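Side-chain contacts in Cys-Gly metallodipeptidase DUG1 (Saccharomyces cerevisiae, PDB 4G1P), which hydrolyses the dipeptide Cys-Gly as a homodimeric metallodipeptidase of the M20A family and is the catalytic component of the complex that degrades glutathione: residues 20-25 / 141-146; 202-207 / 312-317; 262-267 / 363-368. All blocks are in the same frame, centred on the assembly; numbering follows the deposited sequence.

Contact 1 (20-25 / 141-146); sequences FSRLTK and PLLSWI
Arg22, Leu23, Leu143 and Ile146 join two helices of the catalytic domain of this M20 peptidase, 16-28 and 135-154. The short segments run roughly antiparallel, at 140°, with their axes 10.6 Å apart, and the spacing is filled mainly by side chains. Leu143 points from helix 135-154 at the other helix and meets both of its neighbours there. Its CD1 branch touches CD1 of Leu23 at 3.7 Å, and its CD2 lies 4.1 Å from CD of Arg22. With its CG anti to the backbone N (chi1 -180°), Leu23 can turn CD1 to the Leu143 methyl. Arg22 slants across both Leu143 and Ile146. Its aliphatic CG and CD pack on Leu143, and a bend at chi3 (-76°) then takes the guanidinium over to Ile146. There the nitrogens take polar partners while a methyl covers one face. Gln52 takes NE, while Asn147 and Asp150 of helix 135-154 hold NH1, Asp150 by a salt bridge, so several bonds fix the rotation of the group, and Asp150 probably balances its charge. The CG2 methyl of Ile146 sits 3.3 Å above the guanidinium plane, off toward the rim, with NH1 of Arg22 its nearest atom at 3.5 Å.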
loop_
_atom_site.group_PDB
_atom_site.type_symbol
_atom_site.label_atom_id
_atom_site.label_comp_id
_atom_site.label_asym_id
_atom_site.label_seq_id
_atom_site.Cartn_x
_atom_site.Cartn_y
_atom_site.Cartn_z
ATOM N N PHE A 20 25.060 -27.103 -1.581
ATOM C CA PHE A 20 24.056 -26.550 -2.474
ATOM C C PHE A 20 22.714 -27.145 -2.116
ATOM O O PHE A 20 21.698 -26.454 -2.032
ATOM C CB PHE A 20 24.370 -26.907 -3.926
ATOM C CG PHE A 20 25.444 -26.065 -4.556
ATOM C CD1 PHE A 20 25.678 -24.768 -4.132
ATOM C CD2 PHE A 20 26.220 -26.573 -5.598
ATOM C CE1 PHE A 20 26.681 -23.999 -4.738
ATOM C CE2 PHE A 20 27.222 -25.810 -6.205
ATOM C CZ PHE A 20 27.451 -24.528 -5.780
ATOM N N SER A 21 22.719 -28.450 -1.914
ATOM C CA SER A 21 21.500 -29.152 -1.610
ATOM C C SER A 21 20.910 -28.631 -0.303
ATOM O O SER A 21 19.720 -28.295 -0.219
ATOM C CB SER A 21 21.780 -30.644 -1.528
ATOM O OG SER A 21 20.600 -31.347 -1.195
ATOM N N ARG A 22 21.750 -28.556 0.718
ATOM C CA ARG A 22 21.321 -28.053 2.006
ATOM C C ARG A 22 20.751 -26.642 1.862
ATOM O O ARG A 22 19.698 -26.332 2.418
ATOM C CB ARG A 22 22.484 -28.073 2.985
ATOM C CG ARG A 22 22.249 -27.234 4.213
ATOM C CD ARG A 22 23.467 -27.249 5.117
ATOM N NE ARG A 22 23.572 -28.502 5.855
ATOM C CZ ARG A 22 24.710 -29.026 6.287
ATOM N NH1 ARG A 22 25.866 -28.413 6.062
ATOM N NH2 ARG A 22 24.686 -30.168 6.951
ATOM N N LEU A 23 21.427 -25.805 1.085
ATOM C CA LEU A 23 21.021 -24.418 0.937
ATOM C C LEU A 23 19.709 -24.310 0.144
ATOM O O LEU A 23 18.920 -23.403 0.355
ATOM C CB LEU A 23 22.135 -23.610 0.285
ATOM C CG LEU A 23 21.872 -22.127 0.058
ATOM C CD1 LEU A 23 21.582 -21.429 1.364
ATOM C CD2 LEU A 23 23.056 -21.490 -0.636
ATOM N N THR A 24 19.458 -25.262 -0.742
ATOM C CA THR A 24 18.237 -25.221 -1.534
ATOM C C THR A 24 17.020 -25.485 -0.666
ATOM O O THR A 24 16.007 -24.795 -0.795
ATOM C CB THR A 24 18.247 -26.246 -2.675
ATOM O OG1 THR A 24 19.377 -26.013 -3.526
ATOM C CG2 THR A 24 16.977 -26.141 -3.478
ATOM N N LYS A 25 17.125 -26.486 0.208
ATOM C CA LYS A 25 16.010 -26.869 1.065
ATOM C C LYS A 25 15.627 -25.728 1.983
ATOM O O LYS A 25 14.443 -25.411 2.140
ATOM C CB LYS A 25 16.360 -28.092 1.903
ATOM C CG LYS A 25 16.334 -29.395 1.134
ATOM C CD LYS A 25 17.088 -30.496 1.869
ATOM C CE LYS A 25 17.144 -31.758 1.037
ATOM N NZ LYS A 25 17.158 -31.392 -0.410
ATOM N N PRO A 141 25.024 -17.296 4.595
ATOM C CA PRO A 141 26.102 -17.168 5.583
ATOM C C PRO A 141 25.873 -18.058 6.801
ATOM O O PRO A 141 26.805 -18.742 7.216
ATOM C CB PRO A 141 26.039 -15.689 5.979
ATOM C CG PRO A 141 25.405 -15.012 4.798
ATOM C CD PRO A 141 24.401 -15.992 4.292
ATOM N N LEU A 142 24.661 -18.053 7.348
ATOM C CA LEU A 142 24.329 -18.899 8.487
ATOM C C LEU A 142 24.730 -20.351 8.229
ATOM O O LEU A 142 25.493 -20.936 8.998
ATOM C CB LEU A 142 22.830 -18.825 8.793
ATOM C CG LEU A 142 22.294 -19.543 10.030
ATOM C CD1 LEU A 142 20.997 -18.895 10.468
ATOM C CD2 LEU A 142 22.059 -21.011 9.764
ATOM N N LEU A 143 24.197 -20.939 7.161
ATOM C CA LEU A 143 24.473 -22.342 6.868
ATOM C C LEU A 143 25.967 -22.583 6.610
ATOM O O LEU A 143 26.476 -23.686 6.825
ATOM C CB LEU A 143 23.638 -22.828 5.684
ATOM C CG LEU A 143 22.127 -22.911 5.904
ATOM C CD1 LEU A 143 21.402 -23.238 4.600
ATOM C CD2 LEU A 143 21.806 -23.939 6.986
ATOM N N SER A 144 26.666 -21.548 6.164
ATOM C CA SER A 144 28.093 -21.666 5.904
ATOM C C SER A 144 28.847 -22.193 7.122
ATOM O O SER A 144 29.734 -23.040 6.986
ATOM C CB SER A 144 28.674 -20.328 5.462
ATOM O OG SER A 144 28.226 -19.980 4.172
ATOM N N TRP A 145 28.486 -21.709 8.307
ATOM C CA TRP A 145 29.098 -22.219 9.533
ATOM C C TRP A 145 28.980 -23.732 9.642
ATOM O O TRP A 145 29.938 -24.402 10.031
ATOM C CB TRP A 145 28.498 -21.564 10.768
ATOM C CG TRP A 145 28.785 -20.093 10.838
ATOM C CD1 TRP A 145 27.885 -19.077 10.727
ATOM C CD2 TRP A 145 30.069 -19.476 10.994
ATOM N NE1 TRP A 145 28.526 -17.870 10.822
ATOM C CE2 TRP A 145 29.866 -18.087 10.992
ATOM C CE3 TRP A 145 31.368 -19.968 11.146
ATOM C CZ2 TRP A 145 30.917 -17.178 11.132
ATOM C CZ3 TRP A 145 32.409 -19.066 11.292
ATOM C CH2 TRP A 145 32.177 -17.687 11.280
ATOM N N ILE A 146 27.827 -24.283 9.267
ATOM C CA ILE A 146 27.655 -25.733 9.318
ATOM C C ILE A 146 28.465 -26.451 8.237
ATOM O O ILE A 146 29.087 -27.475 8.510
ATOM C CB ILE A 146 26.191 -26.134 9.202
ATOM C CG1 ILE A 146 25.352 -25.300 10.166
ATOM C CG2 ILE A 146 26.031 -27.638 9.443
ATOM C CD1 ILE A 146 23.876 -25.454 9.964
#

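Contact 2 (202-207 / 312-317); sequences YWLGTK and HRWRYP
Leu204 CD1 lies 4.0 Å above the guanidinium plane of Arg313, over its centre, and also meets the indole of Trp314, approaching that ring obliquely. The indole atom it touches is CZ2, 3.8 Å from Leu204 CD1, with Leu204 CD2 following at 4.2 Å. One leucine methyl thus serves two flat groups carried by successive residues at the end of helix 306-314. Leu204 itself belongs to the loop between strands 195-198 and 210-226. Its chi1 of 173° sets CG across from the backbone N, extending the isobutyl group toward the helix end, where it meets Trp314 at about a right angle. Arg313 bends at chi3 (73°), bringing CZ to 4.0 Å from Leu204 CD1. Beyond the leucine, Trp314 packs on Thr417 and Arg418 of strand 415-419, and Arg313 on Leu292 and on Ile236 of the second subunit. The contact therefore ties a loop that follows a strand of the catalytic-domain sheet to a helix end beside the second sheet, close to the dimer interface. Chemically it is packing by van der Waals contact: the leucine covers carbon and the flat face of a guanidinium, a fit that depends on shape.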
loop_
_atom_site.group_PDB
_atom_site.type_symbol
_atom_site.label_atom_id
_atom_site.label_comp_id
_atom_site.label_asym_id
_atom_site.label_seq_id
_atom_site.Cartn_x
_atom_site.Cartn_y
_atom_site.Cartn_z
ATOM N N TYR A 202 27.866 -7.298 4.142
ATOM C CA TYR A 202 28.394 -7.460 2.783
ATOM C C TYR A 202 29.653 -6.655 2.607
ATOM O O TYR A 202 29.914 -5.741 3.384
ATOM C CB TYR A 202 27.350 -6.983 1.762
ATOM C CG TYR A 202 25.962 -7.222 2.278
ATOM C CD1 TYR A 202 25.315 -6.262 3.057
ATOM C CD2 TYR A 202 25.328 -8.439 2.067
ATOM C CE1 TYR A 202 24.055 -6.504 3.581
ATOM C CE2 TYR A 202 24.073 -8.683 2.581
ATOM C CZ TYR A 202 23.437 -7.719 3.336
ATOM O OH TYR A 202 22.183 -7.970 3.857
ATOM N N TRP A 203 30.416 -6.987 1.568
ATOM C CA TRP A 203 31.535 -6.158 1.145
ATOM C C TRP A 203 30.969 -4.815 0.797
ATOM O O TRP A 203 29.799 -4.701 0.439
ATOM C CB TRP A 203 32.185 -6.710 -0.119
ATOM C CG TRP A 203 32.870 -8.006 0.041
ATOM C CD1 TRP A 203 33.009 -8.724 1.190
ATOM C CD2 TRP A 203 33.526 -8.755 -0.987
ATOM N NE1 TRP A 203 33.708 -9.882 0.941
ATOM C CE2 TRP A 203 34.036 -9.925 -0.390
ATOM C CE3 TRP A 203 33.726 -8.554 -2.354
ATOM C CZ2 TRP A 203 34.743 -10.883 -1.110
ATOM C CZ3 TRP A 203 34.424 -9.507 -3.068
ATOM C CH2 TRP A 203 34.926 -10.657 -2.443
ATOM N N LEU A 204 31.804 -3.799 0.876
ATOM C CA LEU A 204 31.411 -2.460 0.473
ATOM C C LEU A 204 30.991 -2.415 -1.000
ATOM O O LEU A 204 29.990 -1.798 -1.369
ATOM C CB LEU A 204 32.590 -1.520 0.703
ATOM C CG LEU A 204 32.422 -0.101 0.191
ATOM C CD1 LEU A 204 31.304 0.542 0.965
ATOM C CD2 LEU A 204 33.737 0.641 0.376
ATOM N N GLY A 205 31.781 -3.068 -1.837
ATOM C CA GLY A 205 31.589 -3.015 -3.269
ATOM C C GLY A 205 31.538 -4.437 -3.751
ATOM O O GLY A 205 31.084 -5.318 -3.016
ATOM N N THR A 206 32.021 -4.680 -4.963
ATOM C CA THR A 206 31.911 -6.010 -5.534
ATOM C C THR A 206 33.242 -6.698 -5.829
ATOM O O THR A 206 33.256 -7.835 -6.284
ATOM C CB THR A 206 31.109 -5.974 -6.828
ATOM O OG1 THR A 206 31.853 -5.261 -7.821
ATOM C CG2 THR A 206 29.755 -5.299 -6.605
ATOM N N LYS A 207 34.355 -6.026 -5.560
ATOM C CA LYS A 207 35.657 -6.497 -6.039
ATOM C C LYS A 207 36.637 -6.872 -4.932
ATOM O O LYS A 207 37.558 -7.641 -5.161
ATOM C CB LYS A 207 36.307 -5.427 -6.909
ATOM C CG LYS A 207 35.338 -4.667 -7.812
ATOM C CD LYS A 207 35.761 -3.204 -7.951
ATOM C CE LYS A 207 34.917 -2.491 -8.989
ATOM N NZ LYS A 207 34.905 -3.255 -10.268
ATOM N N HIS A 312 28.774 9.348 4.718
ATOM C CA HIS A 312 27.330 9.429 4.795
ATOM C C HIS A 312 26.639 8.061 4.821
ATOM O O HIS A 312 25.499 7.964 5.273
ATOM C CB HIS A 312 26.768 10.367 3.722
ATOM C CG HIS A 312 26.895 11.813 4.090
ATOM N ND1 HIS A 312 27.847 12.644 3.540
ATOM C CD2 HIS A 312 26.226 12.558 5.001
ATOM C CE1 HIS A 312 27.743 13.844 4.079
ATOM N NE2 HIS A 312 26.769 13.818 4.970
ATOM N N ARG A 313 27.326 7.008 4.368
ATOM C CA ARG A 313 26.856 5.643 4.630
ATOM C C ARG A 313 27.196 5.177 6.036
ATOM O O ARG A 313 26.461 4.389 6.609
ATOM C CB ARG A 313 27.488 4.625 3.692
ATOM C CG ARG A 313 27.281 4.871 2.240
ATOM C CD ARG A 313 28.202 3.964 1.451
ATOM N NE ARG A 313 27.744 2.584 1.498
ATOM C CZ ARG A 313 27.545 1.845 0.419
ATOM N NH1 ARG A 313 27.787 2.360 -0.773
ATOM N NH2 ARG A 313 27.120 0.593 0.531
ATOM N N TRP A 314 28.323 5.632 6.580
ATOM C CA TRP A 314 28.871 4.997 7.785
ATOM C C TRP A 314 28.701 5.735 9.109
ATOM O O TRP A 314 28.477 5.102 10.139
ATOM C CB TRP A 314 30.353 4.668 7.603
ATOM C CG TRP A 314 30.635 3.647 6.554
ATOM C CD1 TRP A 314 29.731 2.842 5.929
ATOM C CD2 TRP A 314 31.917 3.332 5.987
ATOM N NE1 TRP A 314 30.367 2.051 5.008
ATOM C CE2 TRP A 314 31.711 2.327 5.026
ATOM C CE3 TRP A 314 33.222 3.805 6.203
ATOM C CZ2 TRP A 314 32.759 1.775 4.283
ATOM C CZ3 TRP A 314 34.260 3.265 5.462
ATOM C CH2 TRP A 314 34.022 2.260 4.513
ATOM N N ARG A 315 28.837 7.059 9.105
ATOM C CA ARG A 315 28.986 7.759 10.381
ATOM C C ARG A 315 28.160 9.024 10.531
ATOM O O ARG A 315 28.196 9.650 11.578
ATOM C CB ARG A 315 30.467 8.038 10.687
ATOM C CG ARG A 315 31.167 8.915 9.666
ATOM C CD ARG A 315 31.305 10.335 10.178
ATOM N NE ARG A 315 31.914 10.358 11.499
ATOM C CZ ARG A 315 31.534 11.169 12.481
ATOM N NH1 ARG A 315 30.550 12.034 12.279
ATOM N NH2 ARG A 315 32.137 11.121 13.667
ATOM N N TYR A 316 27.421 9.392 9.492
ATOM C CA TYR A 316 26.382 10.422 9.621
ATOM C C TYR A 316 25.021 9.745 9.571
ATOM O O TYR A 316 24.842 8.793 8.821
ATOM C CB TYR A 316 26.503 11.472 8.510
ATOM C CG TYR A 316 27.722 12.361 8.669
ATOM C CD1 TYR A 316 28.067 12.876 9.914
ATOM C CD2 TYR A 316 28.537 12.667 7.588
ATOM C CE1 TYR A 316 29.178 13.687 10.074
ATOM C CE2 TYR A 316 29.651 13.473 7.743
ATOM C CZ TYR A 316 29.964 13.981 8.991
ATOM O OH TYR A 316 31.069 14.787 9.164
ATOM N N PRO A 317 24.062 10.219 10.376
ATOM C CA PRO A 317 22.736 9.592 10.390
ATOM C C PRO A 317 22.013 9.754 9.066
ATOM O O PRO A 317 22.428 10.552 8.226
ATOM C CB PRO A 317 21.991 10.352 11.498
ATOM C CG PRO A 317 22.701 11.641 11.623
ATOM C CD PRO A 317 24.143 11.372 11.285
#

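Contact 3 (262-267 / 363-368); sequences ILIDGI and QKHCDA
A type II beta turn from Ile264 to Ile267, in the loop before helix 267-270, leans on helix 355-371 through Ile264 and His365. CG1 of Ile264 rests over one face of the imidazole as a CH-pi contact, 3.9 Å from the ring centroid and 15° off its normal. The two side chains meet at about a right angle, and the CG2 branch of Ile264 reaches CB of His365 at 4.1 Å. In His365, chi1 171° puts the ring opposite the backbone N and swings it from the helix toward the turn. Leu263 O comes obliquely to the same ring, 3.7 Å from CE1 of His365. A water in the ring plane at its edge is hydrogen-bonded to ND1 of His365 at 3.1 Å and accepts from Asp265 N at 3.0 Å, bridging helix and turn. Ser254 OG is hydrogen-bonded to NE2, so both ring nitrogens are engaged and the ring's rotation is set. Replacing His365 by an alanine would remove the imidazole and is likely to leave CG1 of Ile264 without the ring it rests on, and the bridging water and Ser254 without their partner. Ile264 also packs on Leu361 and Val362 of helix 355-371 and on Leu319 of strand 318-325, so its side chain lies between that helix and the strand.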
loop_
_atom_site.group_PDB
_atom_site.type_symbol
_atom_site.label_atom_id
_atom_site.label_comp_id
_atom_site.label_asym_id
_atom_site.label_seq_id
_atom_site.Cartn_x
_atom_site.Cartn_y
_atom_site.Cartn_z
ATOM N N ILE A 262 18.545 15.644 7.403
ATOM C CA ILE A 262 17.487 15.438 8.374
ATOM C C ILE A 262 17.112 16.789 8.979
ATOM O O ILE A 262 17.983 17.596 9.287
ATOM C CB ILE A 262 17.922 14.440 9.443
ATOM C CG1 ILE A 262 18.359 13.137 8.770
ATOM C CG2 ILE A 262 16.806 14.185 10.442
ATOM C CD1 ILE A 262 18.740 12.042 9.735
ATOM N N LEU A 263 15.815 17.043 9.127
ATOM C CA LEU A 263 15.339 18.363 9.512
ATOM C C LEU A 263 14.811 18.389 10.921
ATOM O O LEU A 263 14.191 19.357 11.338
ATOM C CB LEU A 263 14.253 18.832 8.553
ATOM C CG LEU A 263 14.748 18.836 7.118
ATOM C CD1 LEU A 263 13.666 19.261 6.176
ATOM C CD2 LEU A 263 15.949 19.742 6.989
ATOM N N ILE A 264 15.061 17.333 11.667
ATOM C CA ILE A 264 14.569 17.275 13.025
ATOM C C ILE A 264 15.559 17.951 13.957
ATOM O O ILE A 264 16.726 17.588 13.984
ATOM C CB ILE A 264 14.350 15.831 13.444
ATOM C CG1 ILE A 264 13.180 15.245 12.650
ATOM C CG2 ILE A 264 14.116 15.743 14.933
ATOM C CD1 ILE A 264 12.997 13.764 12.837
ATOM N N ASP A 265 15.103 18.947 14.708
ATOM C CA ASP A 265 15.976 19.637 15.655
ATOM C C ASP A 265 16.542 18.690 16.699
ATOM O O ASP A 265 15.840 17.831 17.230
ATOM C CB ASP A 265 15.229 20.767 16.384
ATOM C CG ASP A 265 15.116 22.027 15.553
ATOM O OD1 ASP A 265 15.917 22.182 14.602
ATOM O OD2 ASP A 265 14.226 22.864 15.854
ATOM N N GLY A 266 17.819 18.863 17.007
ATOM C CA GLY A 266 18.405 18.169 18.135
ATOM C C GLY A 266 19.321 17.033 17.767
ATOM O O GLY A 266 20.119 16.614 18.594
ATOM N N ILE A 267 19.234 16.545 16.533
ATOM C CA ILE A 267 19.967 15.338 16.171
ATOM C C ILE A 267 21.453 15.593 15.941
ATOM O O ILE A 267 22.311 14.879 16.486
ATOM C CB ILE A 267 19.367 14.640 14.948
ATOM C CG1 ILE A 267 17.898 14.322 15.199
ATOM C CG2 ILE A 267 20.118 13.343 14.662
ATOM C CD1 ILE A 267 17.305 13.405 14.161
ATOM N N GLN A 363 9.276 12.792 18.137
ATOM C CA GLN A 363 7.925 13.087 18.579
ATOM C C GLN A 363 7.665 14.587 18.690
ATOM O O GLN A 363 6.634 15.099 18.231
ATOM C CB GLN A 363 7.676 12.426 19.926
ATOM C CG GLN A 363 7.429 10.945 19.830
ATOM C CD GLN A 363 7.495 10.268 21.174
ATOM O OE1 GLN A 363 7.986 10.847 22.139
ATOM N NE2 GLN A 363 6.997 9.039 21.250
ATOM N N LYS A 364 8.599 15.284 19.319
ATOM C CA LYS A 364 8.489 16.728 19.455
ATOM C C LYS A 364 8.314 17.380 18.087
ATOM O O LYS A 364 7.451 18.232 17.907
ATOM C CB LYS A 364 9.705 17.291 20.202
ATOM C CG LYS A 364 9.791 18.813 20.269
ATOM C CD LYS A 364 10.864 19.260 21.274
ATOM C CE LYS A 364 11.442 20.639 20.934
ATOM N NZ LYS A 364 10.891 21.763 21.758
ATOM N N HIS A 365 9.111 16.947 17.118
ATOM C CA HIS A 365 9.077 17.522 15.780
ATOM C C HIS A 365 7.748 17.231 15.089
ATOM O O HIS A 365 7.128 18.119 14.495
ATOM C CB HIS A 365 10.229 16.967 14.951
ATOM C CG HIS A 365 10.160 17.321 13.502
ATOM N ND1 HIS A 365 10.923 18.323 12.945
ATOM C CD2 HIS A 365 9.429 16.798 12.489
ATOM C CE1 HIS A 365 10.663 18.405 11.652
ATOM N NE2 HIS A 365 9.759 17.491 11.348
ATOM N N CYS A 366 7.316 15.980 15.159
ATOM C CA CYS A 366 6.111 15.564 14.467
ATOM C C CYS A 366 4.873 16.193 15.085
ATOM O O CYS A 366 3.981 16.643 14.371
ATOM C CB CYS A 366 5.998 14.041 14.469
ATOM S SG CYS A 366 7.189 13.252 13.370
ATOM N N ASP A 367 4.829 16.224 16.414
ATOM C CA ASP A 367 3.708 16.817 17.129
ATOM C C ASP A 367 3.586 18.302 16.778
ATOM O O ASP A 367 2.481 18.834 16.563
ATOM C CB ASP A 367 3.872 16.627 18.640
ATOM C CG ASP A 367 3.542 15.208 19.102
ATOM O OD1 ASP A 367 2.961 14.432 18.320
ATOM O OD2 ASP A 367 3.840 14.859 20.257
ATOM N N ALA A 368 4.731 18.963 16.691
ATOM C CA ALA A 368 4.744 20.399 16.489
ATOM C C ALA A 368 4.338 20.732 15.070
ATOM O O ALA A 368 3.635 21.711 14.821
ATOM C CB ALA A 368 6.111 20.956 16.779
HETATM O O HOH W 1 12.511 20.492 14.397
#

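Contact 1 closes before the other two open, whereas contacts 2 and 3 interlock along the chain, their segments alternating. Between centres, contacts 1 and 2 are about 26 Å apart, 2 and 3 also about 26 Å, and 1 and 3, on opposite sides of the chain's centre, about 44 Å. Contact 1 lies on helices of the part carrying the six-stranded sheet, contact 3 beside the second sheet, probably in the lid domain. Contact 2 joins the two: its loop follows strand 195-198 of the first sheet, and its helix end leads into strand 318-325 of the second. Contacts 2 and 3 touch, Pro317 C meeting Ile262 CD1 at 4.0 Å. Contact 2, which also touches the second subunit, thus links both parts of the chain.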